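PDB 2IG8: hypothetical protein PA3499 from Pseudomonas aeruginosa, which is of unknown function but belongs to the YjgF-like superfamily of small trimeric alpha-beta proteins. Local coordinates for residues R5-A10 and A23-E28; L30-M35 and I128-R133; V59-V64 and R96-F101. All coordinates share one frame; numbering follows the deposited sequence.

Contact 1 (R5-A10 and A23-E28); sequences RRIRAA and ALLVGE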
ATOM      1  N   ARG B   5     -17.533   8.615   8.380  1.00 35.59           N
ATOM      2  CA  ARG B   5     -17.384   9.452   9.557  1.00 35.90           C
ATOM      3  C   ARG B   5     -15.954   9.475  10.036  1.00 34.89           C
ATOM      4  O   ARG B   5     -15.256   8.453  10.107  1.00 34.14           O
ATOM      5  CB  ARG B   5     -18.388   9.119  10.678  1.00 36.22           C
ATOM      6  CG  ARG B   5     -18.044   8.036  11.653  1.00 37.28           C
ATOM      7  CD  ARG B   5     -18.989   8.053  12.879  1.00 38.19           C
ATOM      8  NE  ARG B   5     -18.474   7.192  13.960  1.00 40.47           N
ATOM      9  CZ  ARG B   5     -18.730   5.887  14.101  1.00 42.13           C
ATOM     10  NH1 ARG B   5     -18.186   5.201  15.113  1.00 41.56           N
ATOM     11  NH2 ARG B   5     -19.521   5.250  13.237  1.00 44.00           N
ATOM     12  N   ARG B   6     -15.525  10.680  10.355  1.00 34.35           N
ATOM     13  CA  ARG B   6     -14.199  10.895  10.843  1.00 34.29           C
ATOM     14  C   ARG B   6     -14.117  10.352  12.255  1.00 33.98           C
ATOM     15  O   ARG B   6     -14.965  10.650  13.090  1.00 33.74           O
ATOM     16  CB  ARG B   6     -13.889  12.376  10.815  1.00 34.76           C
ATOM     17  CG  ARG B   6     -12.561  12.644  10.244  1.00 36.10           C
ATOM     18  CD  ARG B   6     -11.552  12.512  11.263  1.00 37.66           C
ATOM     19  NE  ARG B   6     -10.331  13.222  10.926  1.00 39.64           N
ATOM     20  CZ  ARG B   6     -10.232  14.535  10.798  1.00 39.68           C
ATOM     21  NH1 ARG B   6     -11.304  15.306  10.923  1.00 40.47           N
ATOM     22  NH2 ARG B   6      -9.048  15.079  10.529  1.00 40.50           N
ATOM     23  N   ILE B   7     -13.106   9.536  12.511  1.00 33.49           N
ATOM     24  CA  ILE B   7     -12.955   8.901  13.813  1.00 33.74           C
ATOM     25  C   ILE B   7     -11.870   9.635  14.542  1.00 34.02           C
ATOM     26  O   ILE B   7     -10.753   9.733  14.048  1.00 34.04           O
ATOM     27  CB  ILE B   7     -12.562   7.419  13.690  1.00 33.04           C
ATOM     28  CG1 ILE B   7     -13.671   6.639  12.987  1.00 31.28           C
ATOM     29  CG2 ILE B   7     -12.261   6.824  15.078  1.00 34.05           C
ATOM     30  CD1 ILE B   7     -14.981   6.655  13.722  1.00 29.49           C
ATOM     31  N   ARG B   8     -12.209  10.161  15.709  1.00 34.70           N
ATOM     32  CA  ARG B   8     -11.242  10.874  16.537  1.00 35.48           C
ATOM     33  C   ARG B   8     -10.919  10.138  17.830  1.00 35.37           C
ATOM     34  O   ARG B   8     -11.782   9.999  18.703  1.00 35.52           O
ATOM     35  CB  ARG B   8     -11.787  12.239  16.858  1.00 35.26           C
ATOM     36  CG  ARG B   8     -12.084  13.022  15.623  1.00 36.63           C
ATOM     37  CD  ARG B   8     -12.732  14.305  15.993  1.00 36.97           C
ATOM     38  NE  ARG B   8     -13.103  15.132  14.850  1.00 39.32           N
ATOM     39  CZ  ARG B   8     -12.245  15.767  14.052  1.00 40.07           C
ATOM     40  NH1 ARG B   8     -12.715  16.527  13.075  1.00 39.56           N
ATOM     41  NH2 ARG B   8     -10.930  15.648  14.211  1.00 40.48           N
ATOM     42  N   ALA B   9      -9.674   9.684  17.937  1.00 35.49           N
ATOM     43  CA  ALA B   9      -9.133   9.139  19.175  1.00 35.92           C
ATOM     44  C   ALA B   9      -8.457  10.281  19.972  1.00 36.04           C
ATOM     45  O   ALA B   9      -7.636  11.025  19.426  1.00 36.22           O
ATOM     46  CB  ALA B   9      -8.135   8.032  18.860  1.00 35.54           C
ATOM     47  N   ALA B  10      -8.791  10.415  21.251  1.00 36.71           N
ATOM     48  CA  ALA B  10      -8.270  11.521  22.089  1.00 37.21           C
ATOM     49  C   ALA B  10      -6.746  11.599  22.129  1.00 37.60           C
ATOM     50  O   ALA B  10      -6.165  12.696  22.057  1.00 37.78           O
ATOM     51  CB  ALA B  10      -8.783  11.396  23.499  1.00 37.37           C
ATOM     52  N   ALA B  23      -7.999   8.747  11.066  1.00 20.90           N
ATOM     53  CA  ALA B  23      -8.882   7.618  10.775  1.00 21.62           C
ATOM     54  C   ALA B  23     -10.247   8.042  10.207  1.00 21.47           C
ATOM     55  O   ALA B  23     -10.857   9.023  10.659  1.00 22.51           O
ATOM     56  CB  ALA B  23      -9.049   6.747  12.025  1.00 20.13           C
ATOM     57  N   LEU B  24     -10.707   7.301   9.203  1.00 21.77           N
ATOM     58  CA  LEU B  24     -12.010   7.526   8.578  1.00 22.26           C
ATOM     59  C   LEU B  24     -12.697   6.184   8.516  1.00 22.24           C
ATOM     60  O   LEU B  24     -12.131   5.235   7.960  1.00 21.66           O
ATOM     61  CB  LEU B  24     -11.875   8.065   7.149  1.00 22.01           C
ATOM     62  CG  LEU B  24     -11.162   9.398   6.918  1.00 22.44           C
ATOM     63  CD1 LEU B  24     -10.907   9.558   5.442  1.00 20.67           C
ATOM     64  CD2 LEU B  24     -11.981  10.556   7.446  1.00 22.10           C
ATOM     65  N   LEU B  25     -13.907   6.119   9.074  1.00 22.57           N
ATOM     66  CA  LEU B  25     -14.732   4.917   9.015  1.00 23.10           C
ATOM     67  C   LEU B  25     -15.592   5.053   7.768  1.00 23.23           C
ATOM     68  O   LEU B  25     -16.383   5.987   7.632  1.00 23.94           O
ATOM     69  CB  LEU B  25     -15.578   4.770  10.281  1.00 22.98           C
ATOM     70  CG  LEU B  25     -16.476   3.534  10.376  1.00 23.16           C
ATOM     71  CD1 LEU B  25     -15.653   2.257  10.387  1.00 21.24           C
ATOM     72  CD2 LEU B  25     -17.346   3.619  11.616  1.00 23.29           C
ATOM     73  N   VAL B  26     -15.376   4.150   6.829  1.00 23.62           N
ATOM     74  CA  VAL B  26     -16.000   4.202   5.518  1.00 23.42           C
ATOM     75  C   VAL B  26     -16.799   2.923   5.399  1.00 23.89           C
ATOM     76  O   VAL B  26     -16.249   1.872   5.079  1.00 23.79           O
ATOM     77  CB  VAL B  26     -14.932   4.282   4.408  1.00 23.53           C
ATOM     78  CG1 VAL B  26     -15.576   4.150   3.024  1.00 22.26           C
ATOM     79  CG2 VAL B  26     -14.116   5.580   4.544  1.00 23.16           C
ATOM     80  N   GLY B  27     -18.094   3.007   5.694  1.00 24.00           N
ATOM     81  CA  GLY B  27     -18.901   1.808   5.889  1.00 24.26           C
ATOM     82  C   GLY B  27     -18.395   1.046   7.105  1.00 24.39           C
ATOM     83  O   GLY B  27     -18.387   1.572   8.214  1.00 24.39           O
ATOM     84  N   GLU B  28     -17.971  -0.196   6.890  1.00 25.02           N
ATOM     85  CA  GLU B  28     -17.377  -1.034   7.936  1.00 24.88           C
ATOM     86  C   GLU B  28     -15.848  -0.929   7.945  1.00 24.43           C
ATOM     87  O   GLU B  28     -15.196  -1.423   8.851  1.00 24.05           O
ATOM     88  CB  GLU B  28     -17.782  -2.502   7.738  1.00 25.44           C
ATOM     89  CG  GLU B  28     -19.274  -2.782   7.952  1.00 27.84           C
ATOM     90  CD  GLU B  28     -19.733  -2.547   9.389  1.00 30.49           C
ATOM     91  OE1 GLU B  28     -18.933  -2.704  10.326  1.00 33.99           O
ATOM     92  OE2 GLU B  28     -20.915  -2.220   9.583  1.00 35.04           O
TER
HETATM   93  O   HOH W   1      -9.084  11.117  12.533  1.00 28.95           O

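Contact 2 (L30-M35 and I128-R133); sequences LVMSGM and IDAWAR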
ATOM      1  N   LEU B  30     -12.322   0.652   8.481  1.00 22.53           N
ATOM      2  CA  LEU B  30     -11.587   1.721   9.191  1.00 22.10           C
ATOM      3  C   LEU B  30     -10.311   2.051   8.440  1.00 21.52           C
ATOM      4  O   LEU B  30      -9.338   1.307   8.478  1.00 22.78           O
ATOM      5  CB  LEU B  30     -11.261   1.352  10.624  1.00 22.55           C
ATOM      6  CG  LEU B  30     -10.769   2.538  11.476  1.00 22.85           C
ATOM      7  CD1 LEU B  30     -11.820   3.638  11.544  1.00 22.32           C
ATOM      8  CD2 LEU B  30     -10.379   2.040  12.879  1.00 21.31           C
ATOM      9  N   VAL B  31     -10.354   3.148   7.717  1.00 20.62           N
ATOM     10  CA  VAL B  31      -9.232   3.615   6.930  1.00 20.56           C
ATOM     11  C   VAL B  31      -8.380   4.464   7.850  1.00 19.89           C
ATOM     12  O   VAL B  31      -8.883   5.393   8.483  1.00 20.91           O
ATOM     13  CB  VAL B  31      -9.703   4.449   5.728  1.00 20.42           C
ATOM     14  CG1 VAL B  31      -8.505   4.952   4.915  1.00 21.83           C
ATOM     15  CG2 VAL B  31     -10.710   3.652   4.848  1.00 20.73           C
ATOM     16  N   MET B  32      -7.095   4.152   7.917  1.00 19.33           N
ATOM     17  CA  MET B  32      -6.201   4.791   8.849  1.00 18.99           C
ATOM     18  C   MET B  32      -4.977   5.320   8.144  1.00 19.56           C
ATOM     19  O   MET B  32      -4.458   4.686   7.222  1.00 20.67           O
ATOM     20  CB  MET B  32      -5.744   3.769   9.922  1.00 18.50           C
ATOM     21  CG  MET B  32      -6.852   3.307  10.880  1.00 18.64           C
ATOM     22  SD  MET B  32      -6.369   1.982  12.066  1.00 13.77           S
ATOM     23  CE  MET B  32      -6.911   0.561  11.096  1.00 16.17           C
ATOM     24  N   SER B  33      -4.483   6.453   8.621  1.00 19.62           N
ATOM     25  CA  SER B  33      -3.187   6.947   8.220  1.00 19.34           C
ATOM     26  C   SER B  33      -2.087   6.090   8.795  1.00 19.99           C
ATOM     27  O   SER B  33      -2.275   5.374   9.781  1.00 18.49           O
ATOM     28  CB  SER B  33      -2.990   8.406   8.693  1.00 20.20           C
ATOM     29  OG  SER B  33      -3.770   9.304   7.899  1.00 19.17           O
ATOM     30  N   GLY B  34      -0.912   6.200   8.194  1.00 20.93           N
ATOM     31  CA  GLY B  34       0.263   5.538   8.708  1.00 21.23           C
ATOM     32  C   GLY B  34       0.566   6.050  10.099  1.00 21.05           C
ATOM     33  O   GLY B  34       0.508   7.264  10.357  1.00 22.11           O
ATOM     34  N   MET B  35       0.852   5.123  10.996  1.00 21.18           N
ATOM     35  CA  MET B  35       1.128   5.446  12.387  1.00 20.91           C
ATOM     36  C   MET B  35       2.604   5.244  12.743  1.00 20.78           C
ATOM     37  O   MET B  35       3.264   4.322  12.258  1.00 20.04           O
ATOM     38  CB  MET B  35       0.219   4.620  13.306  1.00 20.77           C
ATOM     39  CG  MET B  35      -1.273   5.074  13.312  1.00 21.48           C
ATOM     40  SD  MET B  35      -1.612   6.679  14.082  1.00 15.76           S
ATOM     41  CE  MET B  35      -2.178   7.605  12.620  1.00 20.56           C
ATOM     42  N   ILE B 128       3.668   2.013  10.346  1.00 21.10           N
ATOM     43  CA  ILE B 128       2.767   0.961   9.926  1.00 22.33           C
ATOM     44  C   ILE B 128       1.472   1.526   9.378  1.00 22.70           C
ATOM     45  O   ILE B 128       0.828   2.387  10.005  1.00 22.85           O
ATOM     46  CB  ILE B 128       2.483  -0.031  11.063  1.00 21.84           C
ATOM     47  CG1 ILE B 128       3.798  -0.676  11.544  1.00 21.34           C
ATOM     48  CG2 ILE B 128       1.441  -1.061  10.588  1.00 20.54           C
ATOM     49  CD1 ILE B 128       3.676  -1.662  12.764  1.00 23.06           C
ATOM     50  N   ASP B 129       1.115   1.041   8.189  1.00 24.29           N
ATOM     51  CA  ASP B 129      -0.146   1.336   7.546  1.00 23.93           C
ATOM     52  C   ASP B 129      -1.069   0.147   7.776  1.00 23.21           C
ATOM     53  O   ASP B 129      -0.801  -0.956   7.260  1.00 23.43           O
ATOM     54  CB  ASP B 129       0.102   1.566   6.043  1.00 25.75           C
ATOM     55  CG  ASP B 129      -1.074   2.227   5.322  1.00 28.89           C
ATOM     56  OD1 ASP B 129      -2.111   2.561   5.958  1.00 38.64           O
ATOM     57  OD2 ASP B 129      -0.977   2.387   4.082  1.00 39.10           O
ATOM     58  N   ALA B 130      -2.107   0.346   8.588  1.00 22.40           N
ATOM     59  CA  ALA B 130      -2.978  -0.743   9.073  1.00 22.30           C
ATOM     60  C   ALA B 130      -4.329  -0.694   8.345  1.00 21.99           C
ATOM     61  O   ALA B 130      -4.904   0.382   8.133  1.00 20.19           O
ATOM     62  CB  ALA B 130      -3.208  -0.651  10.602  1.00 21.20           C
ATOM     63  N   TRP B 131      -4.813  -1.869   7.961  1.00 22.39           N
ATOM     64  CA  TRP B 131      -6.124  -2.016   7.333  1.00 22.85           C
ATOM     65  C   TRP B 131      -6.992  -2.866   8.247  1.00 22.85           C
ATOM     66  O   TRP B 131      -6.542  -3.927   8.737  1.00 20.79           O
ATOM     67  CB  TRP B 131      -6.004  -2.683   5.959  1.00 25.07           C
ATOM     68  CG  TRP B 131      -5.011  -2.013   5.040  1.00 27.43           C
ATOM     69  CD1 TRP B 131      -3.650  -2.095   5.114  1.00 29.46           C
ATOM     70  CD2 TRP B 131      -5.296  -1.165   3.922  1.00 28.93           C
ATOM     71  NE1 TRP B 131      -3.075  -1.345   4.133  1.00 31.17           N
ATOM     72  CE2 TRP B 131      -4.056  -0.773   3.373  1.00 29.54           C
ATOM     73  CE3 TRP B 131      -6.471  -0.694   3.338  1.00 30.52           C
ATOM     74  CZ2 TRP B 131      -3.956   0.067   2.266  1.00 31.10           C
ATOM     75  CZ3 TRP B 131      -6.382   0.158   2.211  1.00 30.87           C
ATOM     76  CH2 TRP B 131      -5.127   0.529   1.692  1.00 30.71           C
ATOM     77  N   ALA B 132      -8.217  -2.392   8.485  1.00 22.20           N
ATOM     78  CA  ALA B 132      -9.182  -3.079   9.342  1.00 22.22           C
ATOM     79  C   ALA B 132     -10.625  -2.888   8.866  1.00 21.91           C
ATOM     80  O   ALA B 132     -10.944  -1.922   8.157  1.00 20.77           O
ATOM     81  CB  ALA B 132      -9.043  -2.596  10.797  1.00 21.52           C
ATOM     82  N   ARG B 133     -11.467  -3.853   9.246  1.00 22.74           N
ATOM     83  CA  ARG B 133     -12.916  -3.839   9.064  1.00 23.31           C
ATOM     84  C   ARG B 133     -13.582  -4.176  10.391  1.00 23.13           C
ATOM     85  O   ARG B 133     -13.197  -5.153  11.032  1.00 22.00           O
ATOM     86  CB  ARG B 133     -13.321  -4.962   8.124  1.00 24.20           C
ATOM     87  CG  ARG B 133     -13.082  -4.705   6.708  1.00 25.83           C
ATOM     88  CD  ARG B 133     -13.628  -5.847   5.924  1.00 26.19           C
ATOM     89  NE  ARG B 133     -15.077  -5.790   5.863  1.00 26.86           N
ATOM     90  CZ  ARG B 133     -15.746  -5.069   4.970  1.00 30.68           C
ATOM     91  NH1 ARG B 133     -15.096  -4.320   4.077  1.00 33.47           N
ATOM     92  NH2 ARG B 133     -17.074  -5.079   4.972  1.00 30.12           N
TER
HETATM   93  O   HOH W   2      -8.773  -0.101   6.412  1.00 27.12           O
HETATM   94  O   HOH W   3      -6.328   1.868   6.265  1.00 25.00           O
HETATM   95  O   HOH W   4      -1.968   2.685  10.263  1.00 16.08           O

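Contact 3 (V59-V64 and R96-F101); sequences VVLGKV and RARQEF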
ATOM      1  N   VAL B  59       4.427   0.754  20.344  1.00 18.32           N
ATOM      2  CA  VAL B  59       3.770   2.047  20.440  1.00 18.76           C
ATOM      3  C   VAL B  59       2.871   2.278  19.229  1.00 18.45           C
ATOM      4  O   VAL B  59       1.729   2.716  19.392  1.00 18.09           O
ATOM      5  CB  VAL B  59       4.789   3.220  20.591  1.00 19.04           C
ATOM      6  CG1 VAL B  59       4.110   4.589  20.357  1.00 20.21           C
ATOM      7  CG2 VAL B  59       5.506   3.131  21.966  1.00 19.36           C
ATOM      8  N   VAL B  60       3.382   1.967  18.034  1.00 18.73           N
ATOM      9  CA  VAL B  60       2.635   2.113  16.794  1.00 18.94           C
ATOM     10  C   VAL B  60       1.380   1.252  16.816  1.00 19.25           C
ATOM     11  O   VAL B  60       0.289   1.764  16.573  1.00 19.38           O
ATOM     12  CB  VAL B  60       3.496   1.767  15.539  1.00 19.29           C
ATOM     13  CG1 VAL B  60       2.616   1.632  14.258  1.00 18.58           C
ATOM     14  CG2 VAL B  60       4.553   2.857  15.324  1.00 18.20           C
ATOM     15  N   LEU B  61       1.533  -0.041  17.141  1.00 19.71           N
ATOM     16  CA  LEU B  61       0.378  -0.932  17.246  1.00 19.90           C
ATOM     17  C   LEU B  61      -0.634  -0.462  18.318  1.00 20.09           C
ATOM     18  O   LEU B  61      -1.834  -0.534  18.095  1.00 19.05           O
ATOM     19  CB  LEU B  61       0.821  -2.406  17.458  1.00 20.40           C
ATOM     20  CG  LEU B  61       1.570  -3.035  16.260  1.00 20.98           C
ATOM     21  CD1 LEU B  61       2.275  -4.358  16.653  1.00 23.25           C
ATOM     22  CD2 LEU B  61       0.610  -3.230  15.037  1.00 22.29           C
ATOM     23  N   GLY B  62      -0.154   0.076  19.447  1.00 20.65           N
ATOM     24  CA  GLY B  62      -1.037   0.738  20.436  1.00 20.72           C
ATOM     25  C   GLY B  62      -1.839   1.900  19.872  1.00 20.95           C
ATOM     26  O   GLY B  62      -3.002   2.090  20.234  1.00 20.51           O
ATOM     27  N   LYS B  63      -1.230   2.693  18.992  1.00 20.66           N
ATOM     28  CA  LYS B  63      -1.950   3.774  18.319  1.00 21.20           C
ATOM     29  C   LYS B  63      -3.066   3.233  17.398  1.00 21.55           C
ATOM     30  O   LYS B  63      -4.206   3.700  17.451  1.00 21.66           O
ATOM     31  CB  LYS B  63      -0.987   4.676  17.553  1.00 21.19           C
ATOM     32  CG  LYS B  63      -0.118   5.508  18.492  1.00 21.68           C
ATOM     33  CD  LYS B  63       0.731   6.542  17.754  1.00 22.20           C
ATOM     34  CE  LYS B  63       1.559   7.331  18.765  1.00 25.32           C
ATOM     35  NZ  LYS B  63       2.377   8.289  18.103  1.00 29.25           N
ATOM     36  N   VAL B  64      -2.720   2.237  16.590  1.00 21.17           N
ATOM     37  CA  VAL B  64      -3.711   1.542  15.764  1.00 20.61           C
ATOM     38  C   VAL B  64      -4.882   1.047  16.625  1.00 20.84           C
ATOM     39  O   VAL B  64      -6.044   1.255  16.281  1.00 21.80           O
ATOM     40  CB  VAL B  64      -3.058   0.387  14.987  1.00 19.95           C
ATOM     41  CG1 VAL B  64      -4.133  -0.471  14.276  1.00 18.46           C
ATOM     42  CG2 VAL B  64      -2.022   0.963  13.993  1.00 18.49           C
ATOM     43  N   ARG B  96       8.567  -9.708  16.830  1.00 21.38           N
ATOM     44  CA  ARG B  96       8.405  -9.860  18.262  1.00 21.72           C
ATOM     45  C   ARG B  96       7.265  -9.007  18.779  1.00 21.25           C
ATOM     46  O   ARG B  96       6.467  -9.493  19.540  1.00 19.73           O
ATOM     47  CB  ARG B  96       9.660  -9.428  18.991  1.00 22.35           C
ATOM     48  CG  ARG B  96      10.651 -10.503  19.187  1.00 25.57           C
ATOM     49  CD  ARG B  96      11.796 -10.000  20.053  1.00 25.52           C
ATOM     50  NE  ARG B  96      12.830 -11.027  20.244  1.00 27.14           N
ATOM     51  CZ  ARG B  96      13.694 -11.425  19.312  1.00 25.82           C
ATOM     52  NH1 ARG B  96      13.672 -10.926  18.049  1.00 25.20           N
ATOM     53  NH2 ARG B  96      14.583 -12.338  19.652  1.00 20.42           N
ATOM     54  N   ALA B  97       7.196  -7.759  18.310  1.00 20.46           N
ATOM     55  CA  ALA B  97       6.109  -6.834  18.652  1.00 21.39           C
ATOM     56  C   ALA B  97       4.735  -7.418  18.287  1.00 21.45           C
ATOM     57  O   ALA B  97       3.802  -7.424  19.094  1.00 19.51           O
ATOM     58  CB  ALA B  97       6.305  -5.495  17.977  1.00 19.78           C
ATOM     59  N   ARG B  98       4.638  -7.955  17.070  1.00 20.87           N
ATOM     60  CA  ARG B  98       3.422  -8.588  16.630  1.00 21.00           C
ATOM     61  C   ARG B  98       3.045  -9.807  17.470  1.00 20.84           C
ATOM     62  O   ARG B  98       1.855  -9.977  17.818  1.00 20.59           O
ATOM     63  CB  ARG B  98       3.511  -8.945  15.157  1.00 20.51           C
ATOM     64  CG  ARG B  98       3.366  -7.728  14.275  1.00 20.13           C
ATOM     65  CD  ARG B  98       3.155  -8.117  12.828  1.00 22.13           C
ATOM     66  NE  ARG B  98       4.365  -8.657  12.224  1.00 20.98           N
ATOM     67  CZ  ARG B  98       4.671  -8.575  10.928  1.00 24.15           C
ATOM     68  NH1 ARG B  98       5.815  -9.088  10.501  1.00 25.95           N
ATOM     69  NH2 ARG B  98       3.853  -8.001  10.060  1.00 25.79           N
ATOM     70  N   GLN B  99       4.011 -10.641  17.819  1.00 20.46           N
ATOM     71  CA  GLN B  99       3.695 -11.816  18.647  1.00 21.17           C
ATOM     72  C   GLN B  99       3.088 -11.357  19.973  1.00 21.79           C
ATOM     73  O   GLN B  99       2.129 -11.947  20.470  1.00 22.00           O
ATOM     74  CB  GLN B  99       4.924 -12.679  18.901  1.00 22.02           C
ATOM     75  CG  GLN B  99       5.398 -13.415  17.633  1.00 23.36           C
ATOM     76  CD  GLN B  99       4.546 -14.609  17.251  1.00 24.95           C
ATOM     77  OE1 GLN B  99       3.671 -15.045  17.990  1.00 24.94           O
ATOM     78  NE2 GLN B  99       4.801 -15.142  16.063  1.00 29.90           N
ATOM     79  N   GLU B 100       3.623 -10.280  20.540  1.00 21.59           N
ATOM     80  CA  GLU B 100       3.123  -9.807  21.826  1.00 22.44           C
ATOM     81  C   GLU B 100       1.767  -9.131  21.707  1.00 21.61           C
ATOM     82  O   GLU B 100       0.872  -9.402  22.494  1.00 22.42           O
ATOM     83  CB  GLU B 100       4.171  -8.903  22.504  1.00 22.12           C
ATOM     84  CG  GLU B 100       5.409  -9.678  22.844  1.00 25.64           C
ATOM     85  CD  GLU B 100       6.593  -8.825  23.331  1.00 27.79           C
ATOM     86  OE1 GLU B 100       6.540  -7.572  23.253  1.00 31.93           O
ATOM     87  OE2 GLU B 100       7.587  -9.456  23.757  1.00 33.11           O
ATOM     88  N   PHE B 101       1.607  -8.277  20.697  1.00 21.71           N
ATOM     89  CA  PHE B 101       0.372  -7.529  20.459  1.00 22.15           C
ATOM     90  C   PHE B 101      -0.794  -8.453  20.131  1.00 21.94           C
ATOM     91  O   PHE B 101      -1.922  -8.231  20.575  1.00 22.82           O
ATOM     92  CB  PHE B 101       0.602  -6.541  19.318  1.00 23.10           C
ATOM     93  CG  PHE B 101      -0.555  -5.596  19.055  1.00 22.44           C
ATOM     94  CD1 PHE B 101      -0.829  -4.557  19.920  1.00 26.15           C
ATOM     95  CD2 PHE B 101      -1.319  -5.723  17.928  1.00 22.29           C
ATOM     96  CE1 PHE B 101      -1.876  -3.680  19.666  1.00 24.39           C
ATOM     97  CE2 PHE B 101      -2.355  -4.826  17.644  1.00 26.82           C
ATOM     98  CZ  PHE B 101      -2.622  -3.804  18.535  1.00 24.50           C
TER

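Contact 1 (R5-A10 and A23-E28)
Leu25 lies beside Arg5 on one side of an antiparallel strand pair, the two side chains pointing the same way. The methyl CD2 of Leu25 sits over one face of the Arg5 guanidinium, toward its NH2 end, 3.2 Å from that nitrogen. Arg5 takes up the less common chi1 of 86°, with CG between the backbone N and the carbonyl carbon, and from CG to NE its chain is extended, which carries the flat group along the leucine. Ile7 closes this side of the pair: its CG1 crosses to Leu25 CB at 3.8 Å, and its CB rests against Ala23 CB at 3.9 Å. With CG1 turned beside the backbone N (chi1 -63°), the longer branch of Ile7 is directed at Leu25, and it also meets Leu30 of the next strand. The other side carries Arg6 and Leu24, where CG of Arg6 touches CD2 of Leu24 at 3.5 Å and CD of Arg6 passes Ala23 O at 3.6 Å. Leu24 also packs on Phe108 of the second subunit.

Between the backbones, Arg5 and Leu25 form an antiparallel hydrogen-bonded pair in which each amide N bonds to the other's O. Ile7 N extends the pairing to Ala23 O at 3.0 Å; the bond is nearly straight at N (169°), although the donor stands above the carbonyl plane. A water joins Ile7 O to Ala23 N where the strands part. Helix 53-70 covers Ile7 and Ala23 through Ala70 and Leu67. This is the antiparallel pairing of the strand outermost within this chain with its neighbour, at the margin of the helix-backed mixed sheet of a YjgF-like fold.

Contact 2 (L30-M35 and I128-R133)
Met35 and Ile128 exchange two backbone hydrogen bonds, Met35 N to Ile128 O at 2.9 Å and Ile128 N to Met35 O at 3.0 Å, the first almost straight at 174°. At the far end Leu30 N bonds to Ala132 O at 2.9 Å, more bent and from above the carbonyl plane. Between these ends the strands draw apart and water takes over the pairing. One water accepts from Ala130 N and donates to both Ser33 O and Ile128 O; a second links Met32 N with Ala130 O, and a third accepts from Ala132 N and donates to Leu30 O. The carboxylate of Asp129 turns to the subunit interface, where Lys80 of the second subunit forms a salt bridge with OD1 and Asn82 of that subunit bonds to OD2.

The apolar contact rests largely on Met32. A bend at chi3 (-94°) swings its terminal methyl CE back over the partner strand, 3.9 Å from Ala130 CB and 3.8 Å from Ala132 CB, so one methyl spans two small side chains. Gly34 brings its CA to 3.5 Å from Ile128 O in a CA-H...O contact. Val64 and Leu68 of helix 53-70 pack on the two alanines, whereas Trp131 meets its counterparts in both other subunits edge to face. A sheet with helices on one face and subunit contacts on the other is characteristic of the YjgF-like trimer.

Contact 3 (V59-V64 and R96-F101)
Leu61 lays its CB over the face of the Phe101 ring, in a CH-pi contact that joins helices 53-70 and 91-101, which pack against the sheet of this YjgF-like alpha-beta fold. CB stands 3.6 Å from the ring centroid and only 8° off the ring normal, so it is centred on the aromatic face. The isobutyl group then runs on past the ring toward the aromatic residue's own helix: CD1 lies 3.8 Å from Phe101 CB and, more loosely, 4.4 Å from Ala97 CB, one turn earlier. The same methyl approaches the aliphatic part of Arg98 at CG. Leu61 thus packs chiefly on Phe101, with looser contacts to Ala97 and to the aliphatic part of Arg98.

The conformation of Phe101 makes the overlap possible. Its CG is anti to the backbone N (chi1 -174°), and the ring reaches across from its helix to the backbone of helix 53-70. The short helical segments are 10.6 Å apart at closest approach and cross at -42°, and no hydrogen bond joins them. Gly62, directly after Leu61, brings its backbone N to 4.1 Å from Phe101 CE1.

Surrounding residues place the pair against the sheet. Leu61 also packs on Ile128 of strand 126-133, and Phe101 on Leu78 of strand 78-85. The polar end of Arg98 has other partners: NH2 makes a weak hydrogen bond with Ser111 OG and NE another with Ser19 OG of the third subunit. At its outer end, the Phe101 ring comes up against the helix backbone, with CZ 3.4 Å from Leu61 O.

How the contacts relate
Contacts 1 and 2 are neighbours in one sheet: strands 23-26 and 29-36 are adjacent, and Leu24 N probably hydrogen-bonds to Val31 O between them. Contact 1 lies at the sheet margin, its centre about 15 Å from the centre of the chain, and includes the exposed Arg5; contact 2 is more central and almost wholly buried. Both combine backbone bonds with bridging water and reach the second subunit. Contact 3, nested within the loop that contact 2 closes, joins helices by apolar and aromatic packing alone. Its Val60 meets Ile128 and Met35, tying helix layer to sheet, while contacts 1 and 3 do not touch.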